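Local structure of phenol hydroxylase component phL (Pseudomonas stutzeri, 3U52) at residues Y231-Q236 against L310-A315; M225-V230 against R254-E259; E316-L321 against L326-V331. The protein is probably the beta subunit of a multicomponent phenol hydroxylase, the partner of the subunit that carries the diiron centre for oxygen-dependent hydroxylation of phenol. All blocks are in the same frame, centred on the assembly; numbering follows the deposited sequence.

How the contacts relate
Contact 2 (225-230 with 254-259) is the core of the three, with every touching residue buried and no hydrogen bond between its segments; it works through aromatic packing. Contact 1 (231-236 with 310-315) takes the next turns of the same helix, 211-240, out to a partly exposed edge, where a salt bridge replaces rings. Contact 3 (316-321 with 326-331) continues along helix 307-322, which contact 1 also holds; largely buried, though its centre lies about 19 Å from that of the chain, it binds the C-terminal tail by serine and backbone polar groups, with leucine packing added. Lys-233 of contact 1 reaches Glu-316 of contact 3, while contacts 1 and 2 share the xenon pocket and Arg-254.

Contact 1 of 3, residues Y231-Q236 against L310-A315; sequences YDKMDQ and LNEARA. With XE (xenon), chain B.
Two acidic side chains of helix 307-322 hold the ammonium group of Lys-233, which reaches across from helix 211-240. Within this contact the partner is Glu-312, whose OE1 lies 3.4 Å from Lys-233 NZ in a salt bridge that is weak as a hydrogen bond. The stronger hold comes from Glu-316, one turn further along the same helix, so the amine is shared by two carboxylates spaced four residues apart. Lysine suits this place because its long chain can span the gap between helices whose nearest backbones remain well separated. The chain leaves with CG anti to the carbonyl carbon (chi1 -66°) and then bends at its last two torsions, chi4 being -64°, which turns NZ aside toward the acids. Glu-312, extended beyond CG, crosses it obliquely, and the methylenes meet as well: Lys-233 CE is 4.0 Å from Glu-312 CB. Beside them Ala-313 presents only a methyl group, 4.4 Å from Lys-233 CE to Ala-313 CB, and such a small residue leaves room for the lysine chain to pass over the helix. One residue earlier on helix 211-240, Asp-232 turns to a different partner and helps to line the xenon pocket. Asp-232 OD1 lies 3.6 Å from xenon, a contact of dispersion and probably of slight polarisation. Further round the helix, Asp-235 forms a salt bridge with Arg-105 of the second subunit. The lysine probably stays paired mainly through Glu-316, with exposed Glu-312 as a looser second partner, while its methylenes and the methyl of Ala-313 add a little packing to that of Leu-310 against Leu-229 nearby.

Contact 2 of 3, residues M225-V230 against R254-E259; sequences MMYPLV and RDWYKE. With XE (xenon), chain B.
An aromatic cluster joins helix 211-240 to helix 251-274, which run roughly antiparallel, and its two tyrosines, Tyr-227 and Tyr-257, belong to the xenon pocket. At its centre is Tyr-227, which touches both Trp-256 and Tyr-257. Tyr-227 CB lies over one face of the Tyr-257 ring as a CH-pi contact, 3.7 Å from the ring centroid. The two tyrosine rings are nearly parallel, at 6°, but slid so far apart that they barely overlap. Tyr-257 leaves its helix with CG anti to the backbone N (chi1 -177°), which sends its ring across to helix 211-240. Farther out, Trp-256 CZ3 comes over a face of the Tyr-227 ring, 3.6 Å from Tyr-227 CZ, with the planes oblique at 47°. Large flat residues suit this buried seam, filling the distance between the helices while their polar ends bond elsewhere: Tyr-227 OH to Glu-130 and Trp-256 NE1 to Asp-159. Replacing Tyr-227 by alanine would leave CB in place but is likely to deprive Trp-256 CZ3 of its ring partner and Glu-130 of this hydroxyl. Pro-228 packs its rigid ring beside the phenol of Tyr-257, with Pro-228 CG 3.8 Å from Tyr-257 OH. Xenon lies where the same helices meet, 3.6 Å from Tyr-257 CD2 and 3.6 Å from the backbone Tyr-227 O.

Contact 3 of 3, residues E316-L321 against L326-V331; sequences ELSARL and LQSRGV
Ser-318 OG lies 2.8 Å from Ser-328 O and 3.2 Å from Gly-330 O, where the C-terminal tail folds back along helix 307-322. It has one proton to give, and the geometry leaves both carbonyls as candidates. The hydroxyl is carried anti to the backbone N (chi1 -162°), which directs it out from the helix to the tail. A second polar contact is purely backbone: Leu-326 N donates to Leu-321 O over 3.2 Å. Within the tail, Arg-329 is the centre of an inverse gamma turn, in which Gly-330 N makes a weak bond to Ser-328 O; the carbonyls of Ser-328 and Gly-330 both lie near the serine hydroxyl of the helix.

The apolar contacts lie nearer the helix end. Leu-321 CD1 packs on Ser-328 CB at 3.6 Å, and Leu-321 CB faces Leu-326 CB at 4.4 Å. Leu-326 itself continues into the side of helix 276-302, so a branched apolar residue suits its buried place.

Gly-330 has no side chain, though a CB there would point toward Ser-318 and touch it. Small residues on the helix and on the tail thus let the backbones come close. Since the tail is irregular, the buried hydroxyl of Ser-318 can probably satisfy one tail carbonyl at a time, that of Ser-328 or that of Gly-330.

Contact 1 of 3, residues Y231-Q236 against L310-A315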
loop_
_atom_site.group_PDB
_atom_site.type_symbol
_atom_site.label_atom_id
_atom_site.label_comp_id
_atom_site.label_asym_id
_atom_site.label_seq_id
_atom_site.Cartn_x
_atom_site.Cartn_y
_atom_site.Cartn_z
ATOM N N TYR D 231 -9.346 -37.578 -1.607
ATOM C CA TYR D 231 -9.991 -36.448 -0.922
ATOM C C TYR D 231 -11.469 -36.326 -1.207
ATOM O O TYR D 231 -12.129 -35.470 -0.600
ATOM C CB TYR D 231 -9.245 -35.127 -1.194
ATOM C CG TYR D 231 -7.793 -35.211 -0.770
ATOM C CD1 TYR D 231 -6.793 -35.413 -1.695
ATOM C CD2 TYR D 231 -7.449 -35.170 0.563
ATOM C CE1 TYR D 231 -5.437 -35.527 -1.290
ATOM C CE2 TYR D 231 -6.127 -35.272 0.967
ATOM C CZ TYR D 231 -5.134 -35.449 0.041
ATOM O OH TYR D 231 -3.835 -35.562 0.497
ATOM N N ASP D 232 -11.981 -37.156 -2.107
ATOM C CA ASP D 232 -13.406 -37.310 -2.288
ATOM C C ASP D 232 -13.899 -38.652 -1.790
ATOM O O ASP D 232 -14.687 -38.710 -0.847
ATOM C CB ASP D 232 -13.793 -37.169 -3.741
ATOM C CG ASP D 232 -13.962 -35.721 -4.167
ATOM O OD1 ASP D 232 -13.901 -34.802 -3.301
ATOM O OD2 ASP D 232 -14.137 -35.493 -5.397
ATOM N N LYS D 233 -13.447 -39.731 -2.435
ATOM C CA LYS D 233 -13.984 -41.063 -2.121
ATOM C C LYS D 233 -13.537 -41.615 -0.769
ATOM O O LYS D 233 -14.385 -41.962 0.054
ATOM C CB LYS D 233 -13.788 -42.032 -3.302
ATOM C CG LYS D 233 -14.645 -41.546 -4.449
ATOM C CD LYS D 233 -14.328 -42.222 -5.740
ATOM C CE LYS D 233 -14.557 -41.321 -6.961
ATOM N NZ LYS D 233 -15.982 -40.926 -7.153
ATOM N N MET D 234 -12.229 -41.648 -0.504
ATOM C CA MET D 234 -11.767 -42.005 0.827
ATOM C C MET D 234 -12.338 -41.057 1.883
ATOM O O MET D 234 -12.716 -41.505 2.977
ATOM C CB MET D 234 -10.256 -42.005 0.871
ATOM C CG MET D 234 -9.662 -43.031 1.774
ATOM S SD MET D 234 -7.895 -43.356 1.381
ATOM C CE MET D 234 -8.033 -43.720 -0.376
ATOM N N ASP D 235 -12.431 -39.759 1.563
ATOM C CA ASP D 235 -12.938 -38.765 2.512
ATOM C C ASP D 235 -14.362 -39.117 3.014
ATOM O O ASP D 235 -14.644 -39.083 4.219
ATOM C CB ASP D 235 -12.871 -37.361 1.903
ATOM C CG ASP D 235 -13.370 -36.265 2.858
ATOM O OD1 ASP D 235 -12.668 -35.960 3.835
ATOM O OD2 ASP D 235 -14.455 -35.695 2.604
ATOM N N GLN D 236 -15.241 -39.490 2.106
ATOM C CA GLN D 236 -16.560 -40.009 2.511
ATOM C C GLN D 236 -16.455 -41.235 3.431
ATOM O O GLN D 236 -17.157 -41.334 4.436
ATOM C CB GLN D 236 -17.382 -40.411 1.285
ATOM C CG GLN D 236 -17.693 -39.255 0.351
ATOM C CD GLN D 236 -18.631 -39.662 -0.779
ATOM O OE1 GLN D 236 -19.587 -40.424 -0.561
ATOM N NE2 GLN D 236 -18.368 -39.147 -1.998
ATOM N N LEU D 310 -11.931 -46.516 -6.916
ATOM C CA LEU D 310 -10.867 -46.315 -7.927
ATOM C C LEU D 310 -11.372 -46.409 -9.383
ATOM O O LEU D 310 -10.928 -45.652 -10.260
ATOM C CB LEU D 310 -9.649 -47.240 -7.702
ATOM C CG LEU D 310 -8.471 -46.999 -8.667
ATOM C CD1 LEU D 310 -7.986 -45.514 -8.737
ATOM C CD2 LEU D 310 -7.299 -47.916 -8.355
ATOM N N ASN D 311 -12.310 -47.318 -9.643
ATOM C CA ASN D 311 -12.827 -47.465 -11.010
ATOM C C ASN D 311 -13.582 -46.241 -11.443
ATOM O O ASN D 311 -13.482 -45.830 -12.590
ATOM C CB ASN D 311 -13.650 -48.745 -11.156
ATOM C CG ASN D 311 -12.779 -49.998 -11.039
ATOM O OD1 ASN D 311 -11.566 -49.967 -11.335
ATOM N ND2 ASN D 311 -13.370 -51.092 -10.573
ATOM N N GLU D 312 -14.303 -45.631 -10.513
ATOM C CA GLU D 312 -14.988 -44.356 -10.793
ATOM C C GLU D 312 -14.026 -43.182 -11.018
ATOM O O GLU D 312 -14.321 -42.285 -11.791
ATOM C CB GLU D 312 -15.925 -43.991 -9.657
ATOM C CG GLU D 312 -17.050 -44.973 -9.441
ATOM C CD GLU D 312 -17.903 -44.567 -8.268
ATOM O OE1 GLU D 312 -17.321 -44.000 -7.322
ATOM O OE2 GLU D 312 -19.146 -44.784 -8.299
ATOM N N ALA D 313 -12.892 -43.186 -10.317
ATOM C CA ALA D 313 -11.916 -42.109 -10.470
ATOM C C ALA D 313 -11.258 -42.255 -11.830
ATOM O O ALA D 313 -11.005 -41.250 -12.518
ATOM C CB ALA D 313 -10.886 -42.109 -9.332
ATOM N N ARG D 314 -11.039 -43.510 -12.248
ATOM C CA ARG D 314 -10.481 -43.786 -13.561
ATOM C C ARG D 314 -11.430 -43.354 -14.662
ATOM O O ARG D 314 -11.005 -42.849 -15.710
ATOM C CB ARG D 314 -10.126 -45.272 -13.697
ATOM C CG ARG D 314 -9.263 -45.565 -14.872
ATOM C CD ARG D 314 -9.050 -47.033 -15.016
ATOM N NE ARG D 314 -7.822 -47.291 -15.762
ATOM C CZ ARG D 314 -7.267 -48.491 -15.869
ATOM N NH1 ARG D 314 -7.856 -49.534 -15.288
ATOM N NH2 ARG D 314 -6.142 -48.645 -16.563
ATOM N N ALA D 315 -12.725 -43.551 -14.415
ATOM C CA ALA D 315 -13.742 -43.202 -15.397
ATOM C C ALA D 315 -13.803 -41.686 -15.508
ATOM O O ALA D 315 -13.920 -41.153 -16.599
ATOM C CB ALA D 315 -15.119 -43.756 -14.979
HETATM XE XE XE B . -10.784 -33.871 -4.930
#

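Contact 2 of 3, residues M225-V230 against R254-E259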
loop_
_atom_site.group_PDB
_atom_site.type_symbol
_atom_site.label_atom_id
_atom_site.label_comp_id
_atom_site.label_asym_id
_atom_site.label_seq_id
_atom_site.Cartn_x
_atom_site.Cartn_y
_atom_site.Cartn_z
ATOM N N MET D 225 -6.328 -39.036 -10.740
ATOM C CA MET D 225 -6.980 -40.214 -10.187
ATOM C C MET D 225 -6.814 -40.187 -8.688
ATOM O O MET D 225 -7.777 -40.456 -7.962
ATOM C CB MET D 225 -6.336 -41.497 -10.753
ATOM C CG MET D 225 -7.070 -42.095 -11.960
ATOM S SD MET D 225 -6.352 -43.694 -12.432
ATOM C CE MET D 225 -4.910 -43.146 -13.355
ATOM N N MET D 226 -5.606 -39.840 -8.218
ATOM C CA MET D 226 -5.316 -39.828 -6.774
ATOM C C MET D 226 -6.168 -38.870 -5.928
ATOM O O MET D 226 -6.686 -39.254 -4.870
ATOM C CB MET D 226 -3.845 -39.521 -6.516
ATOM C CG MET D 226 -3.499 -39.468 -5.041
ATOM S SD MET D 226 -1.730 -39.391 -4.814
ATOM C CE MET D 226 -1.453 -37.686 -5.367
ATOM N N TYR D 227 -6.233 -37.613 -6.356
ATOM C CA TYR D 227 -6.964 -36.609 -5.603
ATOM C C TYR D 227 -8.449 -36.958 -5.454
ATOM O O TYR D 227 -8.943 -36.924 -4.352
ATOM C CB TYR D 227 -6.704 -35.197 -6.175
ATOM C CG TYR D 227 -5.499 -34.605 -5.513
ATOM C CD1 TYR D 227 -4.231 -34.992 -5.888
ATOM C CD2 TYR D 227 -5.644 -33.716 -4.429
ATOM C CE1 TYR D 227 -3.113 -34.486 -5.256
ATOM C CE2 TYR D 227 -4.533 -33.193 -3.773
ATOM C CZ TYR D 227 -3.284 -33.591 -4.193
ATOM O OH TYR D 227 -2.194 -33.077 -3.568
ATOM N N PRO D 228 -9.158 -37.294 -6.566
ATOM C CA PRO D 228 -10.548 -37.764 -6.345
ATOM C C PRO D 228 -10.650 -38.995 -5.441
ATOM O O PRO D 228 -11.482 -39.004 -4.542
ATOM C CB PRO D 228 -11.065 -38.060 -7.765
ATOM C CG PRO D 228 -10.178 -37.106 -8.685
ATOM C CD PRO D 228 -8.818 -37.241 -8.015
ATOM N N LEU D 229 -9.790 -39.997 -5.643
ATOM C CA LEU D 229 -9.865 -41.207 -4.821
ATOM C C LEU D 229 -9.703 -40.881 -3.354
ATOM O O LEU D 229 -10.485 -41.321 -2.518
ATOM C CB LEU D 229 -8.806 -42.248 -5.232
ATOM C CG LEU D 229 -8.746 -43.545 -4.400
ATOM C CD1 LEU D 229 -10.034 -44.354 -4.522
ATOM C CD2 LEU D 229 -7.546 -44.372 -4.852
ATOM N N VAL D 230 -8.674 -40.105 -3.046
ATOM C CA VAL D 230 -8.321 -39.821 -1.651
ATOM C C VAL D 230 -9.212 -38.742 -0.971
ATOM O O VAL D 230 -9.766 -38.968 0.123
ATOM C CB VAL D 230 -6.825 -39.485 -1.502
ATOM C CG1 VAL D 230 -6.500 -39.169 -0.025
ATOM C CG2 VAL D 230 -5.968 -40.653 -1.971
ATOM N N ARG D 254 -8.814 -30.222 -1.304
ATOM C CA ARG D 254 -9.945 -30.186 -2.254
ATOM C C ARG D 254 -10.082 -28.864 -3.025
ATOM O O ARG D 254 -10.313 -28.868 -4.258
ATOM C CB ARG D 254 -11.288 -30.575 -1.601
ATOM C CG ARG D 254 -11.416 -32.067 -1.303
ATOM C CD ARG D 254 -12.781 -32.407 -0.612
ATOM N NE ARG D 254 -12.817 -31.836 0.736
ATOM C CZ ARG D 254 -12.293 -32.434 1.796
ATOM N NH1 ARG D 254 -11.748 -33.633 1.647
ATOM N NH2 ARG D 254 -12.315 -31.835 3.003
ATOM N N ASP D 255 -9.950 -27.738 -2.312
ATOM C CA ASP D 255 -9.943 -26.433 -2.957
ATOM C C ASP D 255 -8.765 -26.298 -3.945
ATOM O O ASP D 255 -8.940 -25.800 -5.064
ATOM C CB ASP D 255 -9.854 -25.312 -1.877
ATOM C CG ASP D 255 -11.210 -25.075 -1.142
ATOM O OD1 ASP D 255 -12.246 -25.614 -1.617
ATOM O OD2 ASP D 255 -11.236 -24.381 -0.075
ATOM N N TRP D 256 -7.569 -26.705 -3.512
ATOM C CA TRP D 256 -6.368 -26.680 -4.372
ATOM C C TRP D 256 -6.598 -27.460 -5.682
ATOM O O TRP D 256 -6.335 -26.969 -6.794
ATOM C CB TRP D 256 -5.120 -27.235 -3.626
ATOM C CG TRP D 256 -3.936 -27.354 -4.536
ATOM C CD1 TRP D 256 -3.071 -26.350 -4.875
ATOM C CD2 TRP D 256 -3.545 -28.504 -5.330
ATOM N NE1 TRP D 256 -2.140 -26.811 -5.786
ATOM C CE2 TRP D 256 -2.394 -28.123 -6.073
ATOM C CE3 TRP D 256 -4.009 -29.833 -5.426
ATOM C CZ2 TRP D 256 -1.721 -29.013 -6.931
ATOM C CZ3 TRP D 256 -3.355 -30.714 -6.306
ATOM C CH2 TRP D 256 -2.226 -30.286 -7.055
ATOM N N TYR D 257 -7.109 -28.676 -5.535
ATOM C CA TYR D 257 -7.337 -29.561 -6.659
ATOM C C TYR D 257 -8.286 -28.979 -7.652
ATOM O O TYR D 257 -7.982 -28.991 -8.846
ATOM C CB TYR D 257 -7.847 -30.922 -6.217
ATOM C CG TYR D 257 -8.013 -31.865 -7.376
ATOM C CD1 TYR D 257 -6.913 -32.292 -8.099
ATOM C CD2 TYR D 257 -9.292 -32.286 -7.778
ATOM C CE1 TYR D 257 -7.056 -33.146 -9.162
ATOM C CE2 TYR D 257 -9.455 -33.147 -8.850
ATOM C CZ TYR D 257 -8.314 -33.574 -9.533
ATOM O OH TYR D 257 -8.398 -34.403 -10.596
ATOM N N LYS D 258 -9.420 -28.454 -7.178
ATOM C CA LYS D 258 -10.407 -27.825 -8.063
ATOM C C LYS D 258 -9.795 -26.692 -8.892
ATOM O O LYS D 258 -10.065 -26.564 -10.101
ATOM C CB LYS D 258 -11.582 -27.268 -7.237
ATOM C CG LYS D 258 -12.495 -28.370 -6.704
ATOM C CD LYS D 258 -13.104 -29.154 -7.938
ATOM C CE LYS D 258 -13.024 -30.705 -7.831
ATOM N NZ LYS D 258 -14.311 -31.356 -7.411
ATOM N N GLU D 259 -8.985 -25.870 -8.240
ATOM C CA GLU D 259 -8.302 -24.764 -8.939
ATOM C C GLU D 259 -7.271 -25.283 -9.957
ATOM O O GLU D 259 -7.068 -24.687 -10.991
ATOM C CB GLU D 259 -7.656 -23.824 -7.902
ATOM C CG GLU D 259 -6.817 -22.690 -8.516
ATOM C CD GLU D 259 -5.654 -22.276 -7.610
ATOM O OE1 GLU D 259 -5.903 -21.492 -6.657
ATOM O OE2 GLU D 259 -4.495 -22.754 -7.845
HETATM XE XE XE B . -10.784 -33.871 -4.930
#

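Contact 3 of 3, residues E316-L321 against L326-V331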
loop_
_atom_site.group_PDB
_atom_site.type_symbol
_atom_site.label_atom_id
_atom_site.label_comp_id
_atom_site.label_asym_id
_atom_site.label_seq_id
_atom_site.Cartn_x
_atom_site.Cartn_y
_atom_site.Cartn_z
ATOM N N GLU D 316 -13.743 -41.000 -14.368
ATOM C CA GLU D 316 -13.696 -39.527 -14.353
ATOM C C GLU D 316 -12.473 -38.952 -15.116
ATOM O O GLU D 316 -12.630 -38.075 -15.970
ATOM C CB GLU D 316 -13.811 -39.000 -12.922
ATOM C CG GLU D 316 -15.155 -39.384 -12.235
ATOM C CD GLU D 316 -15.153 -39.171 -10.696
ATOM O OE1 GLU D 316 -16.078 -39.675 -9.992
ATOM O OE2 GLU D 316 -14.224 -38.493 -10.193
ATOM N N LEU D 317 -11.275 -39.490 -14.869
ATOM C CA LEU D 317 -10.096 -39.138 -15.686
ATOM C C LEU D 317 -10.279 -39.427 -17.189
ATOM O O LEU D 317 -9.869 -38.641 -18.043
ATOM C CB LEU D 317 -8.826 -39.833 -15.168
ATOM C CG LEU D 317 -7.534 -39.558 -15.954
ATOM C CD1 LEU D 317 -7.203 -38.067 -15.859
ATOM C CD2 LEU D 317 -6.352 -40.435 -15.467
ATOM N N SER D 318 -10.894 -40.566 -17.509
ATOM C CA SER D 318 -11.185 -40.932 -18.898
ATOM C C SER D 318 -12.056 -39.901 -19.631
ATOM O O SER D 318 -11.747 -39.522 -20.777
ATOM C CB SER D 318 -11.856 -42.299 -18.964
ATOM O OG SER D 318 -11.755 -42.800 -20.279
ATOM N N ALA D 319 -13.129 -39.473 -18.954
ATOM C CA ALA D 319 -14.072 -38.459 -19.455
ATOM C C ALA D 319 -13.331 -37.173 -19.693
ATOM O O ALA D 319 -13.530 -36.515 -20.717
ATOM C CB ALA D 319 -15.200 -38.221 -18.461
ATOM N N ARG D 320 -12.466 -36.826 -18.738
ATOM C CA ARG D 320 -11.611 -35.639 -18.851
ATOM C C ARG D 320 -10.689 -35.727 -20.079
ATOM O O ARG D 320 -10.649 -34.804 -20.859
ATOM C CB ARG D 320 -10.862 -35.423 -17.528
ATOM C CG ARG D 320 -9.840 -34.277 -17.456
ATOM C CD ARG D 320 -9.217 -34.204 -16.036
ATOM N NE ARG D 320 -8.150 -33.207 -15.987
ATOM C CZ ARG D 320 -7.279 -33.076 -14.990
ATOM N NH1 ARG D 320 -7.337 -33.887 -13.944
ATOM N NH2 ARG D 320 -6.350 -32.125 -15.056
ATOM N N LEU D 321 -9.996 -36.855 -20.287
ATOM C CA LEU D 321 -9.084 -37.009 -21.422
ATOM C C LEU D 321 -9.791 -36.943 -22.789
ATOM O O LEU D 321 -9.204 -36.464 -23.754
ATOM C CB LEU D 321 -8.250 -38.298 -21.304
ATOM C CG LEU D 321 -7.175 -38.323 -20.206
ATOM C CD1 LEU D 321 -6.525 -39.716 -19.990
ATOM C CD2 LEU D 321 -6.107 -37.242 -20.413
ATOM N N LEU D 326 -8.345 -37.644 -26.554
ATOM C CA LEU D 326 -7.395 -38.652 -26.099
ATOM C C LEU D 326 -8.126 -39.746 -25.354
ATOM O O LEU D 326 -9.209 -39.526 -24.832
ATOM C CB LEU D 326 -6.304 -38.045 -25.197
ATOM C CG LEU D 326 -5.325 -37.026 -25.779
ATOM C CD1 LEU D 326 -4.633 -36.242 -24.667
ATOM C CD2 LEU D 326 -4.311 -37.705 -26.669
ATOM N N GLN D 327 -7.510 -40.917 -25.276
ATOM C CA GLN D 327 -8.189 -42.101 -24.771
ATOM C C GLN D 327 -7.530 -42.677 -23.533
ATOM O O GLN D 327 -6.307 -42.702 -23.423
ATOM C CB GLN D 327 -8.214 -43.180 -25.858
ATOM C CG GLN D 327 -9.335 -44.192 -25.704
ATOM C CD GLN D 327 -10.495 -43.958 -26.682
ATOM O OE1 GLN D 327 -11.353 -43.086 -26.468
ATOM N NE2 GLN D 327 -10.533 -44.765 -27.752
ATOM N N SER D 328 -8.366 -43.123 -22.606
ATOM C CA SER D 328 -7.941 -43.984 -21.515
ATOM C C SER D 328 -9.037 -45.025 -21.244
ATOM O O SER D 328 -10.228 -44.804 -21.523
ATOM C CB SER D 328 -7.558 -43.191 -20.252
ATOM O OG SER D 328 -8.665 -42.890 -19.410
ATOM N N ARG D 329 -8.612 -46.154 -20.691
ATOM C CA ARG D 329 -9.456 -47.340 -20.603
ATOM C C ARG D 329 -10.265 -47.463 -19.298
ATOM O O ARG D 329 -10.240 -48.522 -18.650
ATOM C CB ARG D 329 -8.606 -48.596 -20.877
ATOM C CG ARG D 329 -7.411 -48.332 -21.849
ATOM C CD ARG D 329 -6.045 -48.319 -21.124
ATOM N NE ARG D 329 -5.365 -49.621 -21.229
ATOM C CZ ARG D 329 -5.709 -50.737 -20.581
ATOM N NH1 ARG D 329 -6.742 -50.758 -19.733
ATOM N NH2 ARG D 329 -4.998 -51.845 -20.788
ATOM N N GLY D 330 -10.956 -46.373 -18.925
ATOM C CA GLY D 330 -12.078 -46.390 -17.965
ATOM C C GLY D 330 -13.359 -45.941 -18.669
ATOM O O GLY D 330 -13.298 -45.556 -19.845
ATOM N N VAL D 331 -14.505 -45.978 -17.973
ATOM C CA VAL D 331 -15.856 -45.604 -18.543
ATOM C C VAL D 331 -15.952 -44.197 -19.257
ATOM O O VAL D 331 -15.528 -44.034 -20.421
ATOM C CB VAL D 331 -17.037 -45.854 -17.476
ATOM C CG1 VAL D 331 -18.432 -45.334 -17.949
ATOM C CG2 VAL D 331 -17.117 -47.336 -17.088
#